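Local coordinates for protein CmeC (Campylobacter jejuni, PDB 4MT4) that forms a trimeric outer-membrane channel of the outer membrane factor family, probably the exit duct through which a multidrug efflux system expels its substrates, at residues L126-R135 with Y287-P298. Residues are numbered along the deposited sequence; the frame is centred on the assembly and turned at random.
Sequences LWGKYRDTYR and YLVGVARTAFLP
Lys129 and Val291 bring the two backbones to within 4.6 Å, CA to CA, where helix 129-135 runs antiparallel to helix 287-293 (159° between directions, axes 8.2 Å apart at their closest). Gly290, with no side chain, lets the Asp132 carboxylate lie over its CA, OD2 4.1 Å away. Beside it, Val291 CG2 lies 3.5 Å from Lys129 O and also touches Asp132 CB and Thr133 OG1; that hydroxyl is itself hydrogen-bonded back to Lys129 O. At one end of the interface Arg135 crosses one face of the Tyr287 ring, its CB over the centre, 3.7 Å from the centroid, in a CH-pi contact. The arginine chain bends at chi3 (111°), so that one face of the guanidinium turns to the ring, with Tyr287 CE1 over it toward the rim and the planes 37° apart. Arg131 CZ lies over the opposite face. Arg135 NH1 forms a salt bridge to Asp132 OD1 at 2.9 Å, which probably offsets some of the positive charge of the two arginines. Ser2 and Ser4 of the N-terminal segment hydrogen-bond to Asp132 OD2. Toward the other end, Thr294 CG2 packs on Trp127 O and CB, and its OG1, hydrogen-bonded back to Val291 O, lies against Lys129 CB and CG. Leu297 then lies across one face of the Trp127 indole, CB 3.6 Å from the centroid of the five-membered ring. Trp127 NE1 donates in the ring plane to Pro298 O at 2.6 Å; with Leu297 and Leu126 CB on the two faces, this holds the ring's orientation. The contact sits where the channel's beta barrel passes into its helical part: strand 109-124 leads into helix 129-195, and helix 273-293 leads into strand 299-310, with helix 58-79 flanking the first segment and helix 339-405 the second.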
# COMPACT_ATOMS: atom_id res chain seq x y z
N LEU B 126 -4.24 -35.34 21.70
CA LEU B 126 -5.13 -35.40 22.86
C LEU B 126 -5.95 -34.13 23.05
O LEU B 126 -7.09 -34.19 23.49
CB LEU B 126 -4.32 -35.68 24.13
CG LEU B 126 -3.59 -37.01 24.24
CD1 LEU B 126 -2.66 -37.01 25.45
CD2 LEU B 126 -4.58 -38.16 24.34
N TRP B 127 -5.36 -32.99 22.72
CA TRP B 127 -5.97 -31.70 23.03
C TRP B 127 -6.31 -30.89 21.78
O TRP B 127 -6.65 -29.71 21.87
CB TRP B 127 -5.05 -30.90 23.95
CG TRP B 127 -4.41 -31.74 25.02
CD1 TRP B 127 -3.10 -32.11 25.09
CD2 TRP B 127 -5.07 -32.33 26.14
NE1 TRP B 127 -2.90 -32.89 26.21
CE2 TRP B 127 -4.09 -33.04 26.87
CE3 TRP B 127 -6.38 -32.33 26.62
CZ2 TRP B 127 -4.38 -33.74 28.04
CZ3 TRP B 127 -6.67 -33.02 27.78
CH2 TRP B 127 -5.68 -33.72 28.47
N GLY B 128 -6.21 -31.53 20.62
CA GLY B 128 -6.59 -30.90 19.37
C GLY B 128 -5.64 -29.82 18.91
O GLY B 128 -6.06 -28.86 18.26
N LYS B 129 -4.36 -29.97 19.24
CA LYS B 129 -3.34 -29.06 18.76
C LYS B 129 -3.26 -29.10 17.24
O LYS B 129 -3.13 -28.07 16.58
CB LYS B 129 -1.97 -29.40 19.36
CG LYS B 129 -0.82 -28.62 18.76
CD LYS B 129 0.52 -29.15 19.25
CE LYS B 129 1.68 -28.44 18.55
NZ LYS B 129 3.00 -28.98 18.97
N TYR B 130 -3.36 -30.30 16.69
CA TYR B 130 -3.24 -30.51 15.25
C TYR B 130 -4.61 -30.50 14.58
O TYR B 130 -4.72 -30.21 13.38
CB TYR B 130 -2.51 -31.82 14.97
CG TYR B 130 -1.13 -31.88 15.59
CD1 TYR B 130 -0.06 -31.23 15.00
CD2 TYR B 130 -0.91 -32.56 16.78
CE1 TYR B 130 1.20 -31.26 15.57
CE2 TYR B 130 0.34 -32.60 17.36
CZ TYR B 130 1.40 -31.95 16.75
OH TYR B 130 2.65 -31.99 17.32
N ARG B 131 -5.65 -30.82 15.34
CA ARG B 131 -7.01 -30.77 14.80
C ARG B 131 -7.42 -29.32 14.54
O ARG B 131 -8.01 -29.02 13.51
CB ARG B 131 -8.01 -31.43 15.76
CG ARG B 131 -9.42 -31.53 15.19
CD ARG B 131 -10.34 -32.36 16.07
NE ARG B 131 -11.10 -31.55 17.02
CZ ARG B 131 -12.35 -31.16 16.82
NH1 ARG B 131 -12.97 -30.42 17.73
NH2 ARG B 131 -12.99 -31.49 15.71
N ASP B 132 -7.09 -28.43 15.47
CA ASP B 132 -7.42 -27.02 15.33
C ASP B 132 -6.47 -26.31 14.37
O ASP B 132 -6.84 -25.31 13.76
CB ASP B 132 -7.41 -26.32 16.70
CG ASP B 132 -8.59 -26.71 17.56
OD1 ASP B 132 -9.52 -27.36 17.04
OD2 ASP B 132 -8.60 -26.35 18.76
N THR B 133 -5.25 -26.83 14.24
CA THR B 133 -4.33 -26.33 13.23
C THR B 133 -4.92 -26.59 11.85
O THR B 133 -4.84 -25.75 10.95
CB THR B 133 -2.94 -26.99 13.34
OG1 THR B 133 -2.35 -26.67 14.61
CG2 THR B 133 -2.02 -26.49 12.23
N TYR B 134 -5.53 -27.76 11.70
CA TYR B 134 -6.20 -28.15 10.47
C TYR B 134 -7.45 -27.31 10.23
O TYR B 134 -7.70 -26.84 9.11
CB TYR B 134 -6.56 -29.64 10.50
CG TYR B 134 -7.48 -30.08 9.38
CD1 TYR B 134 -6.98 -30.29 8.10
CD2 TYR B 134 -8.83 -30.27 9.60
CE1 TYR B 134 -7.82 -30.69 7.08
CE2 TYR B 134 -9.67 -30.67 8.58
CZ TYR B 134 -9.16 -30.88 7.32
OH TYR B 134 -9.99 -31.28 6.30
N ARG B 135 -8.24 -27.12 11.28
CA ARG B 135 -9.48 -26.35 11.19
C ARG B 135 -9.20 -24.88 10.87
O ARG B 135 -9.98 -24.23 10.19
CB ARG B 135 -10.27 -26.45 12.50
CG ARG B 135 -10.85 -27.83 12.78
CD ARG B 135 -11.16 -28.00 14.26
NE ARG B 135 -12.59 -28.07 14.53
CZ ARG B 135 -13.13 -27.92 15.74
NH1 ARG B 135 -12.35 -27.68 16.79
NH2 ARG B 135 -14.44 -28.00 15.90
N TYR B 287 -9.41 -20.56 16.16
CA TYR B 287 -8.91 -21.93 16.24
C TYR B 287 -7.45 -21.96 16.69
O TYR B 287 -7.02 -22.87 17.39
CB TYR B 287 -9.04 -22.63 14.88
CG TYR B 287 -10.43 -23.16 14.59
CD1 TYR B 287 -11.12 -23.91 15.54
CD2 TYR B 287 -11.06 -22.90 13.38
CE1 TYR B 287 -12.39 -24.39 15.28
CE2 TYR B 287 -12.33 -23.38 13.11
CZ TYR B 287 -12.99 -24.12 14.07
OH TYR B 287 -14.26 -24.59 13.80
N LEU B 288 -6.70 -20.93 16.29
CA LEU B 288 -5.29 -20.84 16.64
C LEU B 288 -5.09 -20.49 18.11
O LEU B 288 -4.01 -20.71 18.67
CB LEU B 288 -4.59 -19.81 15.76
CG LEU B 288 -4.45 -20.21 14.29
CD1 LEU B 288 -3.74 -19.12 13.50
CD2 LEU B 288 -3.72 -21.54 14.16
N VAL B 289 -6.13 -19.94 18.73
CA VAL B 289 -6.10 -19.70 20.17
C VAL B 289 -6.07 -21.04 20.89
O VAL B 289 -5.32 -21.22 21.85
CB VAL B 289 -7.32 -18.88 20.63
CG1 VAL B 289 -7.39 -18.83 22.15
CG2 VAL B 289 -7.27 -17.48 20.04
N GLY B 290 -6.88 -21.98 20.41
CA GLY B 290 -6.91 -23.32 20.97
C GLY B 290 -5.58 -24.03 20.83
O GLY B 290 -5.12 -24.69 21.77
N VAL B 291 -4.96 -23.90 19.66
CA VAL B 291 -3.65 -24.48 19.40
C VAL B 291 -2.61 -23.98 20.39
O VAL B 291 -1.79 -24.75 20.90
CB VAL B 291 -3.17 -24.17 17.96
CG1 VAL B 291 -1.75 -24.67 17.75
CG2 VAL B 291 -4.12 -24.78 16.94
N ALA B 292 -2.65 -22.68 20.67
CA ALA B 292 -1.70 -22.05 21.57
C ALA B 292 -1.89 -22.52 23.01
O ALA B 292 -0.93 -22.61 23.77
CB ALA B 292 -1.82 -20.54 21.48
N ARG B 293 -3.14 -22.80 23.37
CA ARG B 293 -3.46 -23.20 24.74
C ARG B 293 -3.08 -24.65 25.03
O ARG B 293 -2.97 -25.05 26.19
CB ARG B 293 -4.94 -22.98 25.03
CG ARG B 293 -5.35 -21.51 25.04
CD ARG B 293 -6.54 -21.23 25.96
NE ARG B 293 -7.82 -21.61 25.37
CZ ARG B 293 -8.91 -20.85 25.41
NH1 ARG B 293 -8.88 -19.67 26.02
NH2 ARG B 293 -10.04 -21.26 24.85
N THR B 294 -2.89 -25.44 23.98
CA THR B 294 -2.52 -26.85 24.14
C THR B 294 -1.09 -27.00 24.67
O THR B 294 -0.70 -28.07 25.12
CB THR B 294 -2.64 -27.63 22.82
OG1 THR B 294 -1.80 -27.02 21.82
CG2 THR B 294 -4.08 -27.65 22.33
N ALA B 295 -0.32 -25.92 24.59
CA ALA B 295 1.06 -25.92 25.05
C ALA B 295 1.15 -26.10 26.57
O ALA B 295 2.17 -26.53 27.09
CB ALA B 295 1.76 -24.64 24.63
N PHE B 296 0.07 -25.75 27.26
CA PHE B 296 -0.00 -25.92 28.71
C PHE B 296 -0.19 -27.38 29.10
O PHE B 296 0.19 -27.79 30.20
CB PHE B 296 -1.15 -25.08 29.29
CG PHE B 296 -0.77 -23.67 29.64
CD1 PHE B 296 0.15 -23.42 30.65
CD2 PHE B 296 -1.34 -22.60 28.98
CE1 PHE B 296 0.50 -22.13 30.98
CE2 PHE B 296 -0.99 -21.30 29.31
CZ PHE B 296 -0.07 -21.07 30.32
N LEU B 297 -0.76 -28.16 28.20
CA LEU B 297 -1.16 -29.53 28.50
C LEU B 297 -0.15 -30.57 28.02
O LEU B 297 0.60 -30.31 27.07
CB LEU B 297 -2.54 -29.80 27.89
CG LEU B 297 -3.66 -28.96 28.50
CD1 LEU B 297 -5.01 -29.38 27.96
CD2 LEU B 297 -3.63 -29.06 30.02
N PRO B 298 -0.11 -31.74 28.68
CA PRO B 298 0.82 -32.83 28.33
C PRO B 298 0.71 -33.29 26.88
O PRO B 298 -0.38 -33.56 26.39
CB PRO B 298 0.40 -33.96 29.28
CG PRO B 298 -0.22 -33.26 30.44
CD PRO B 298 -0.91 -32.06 29.87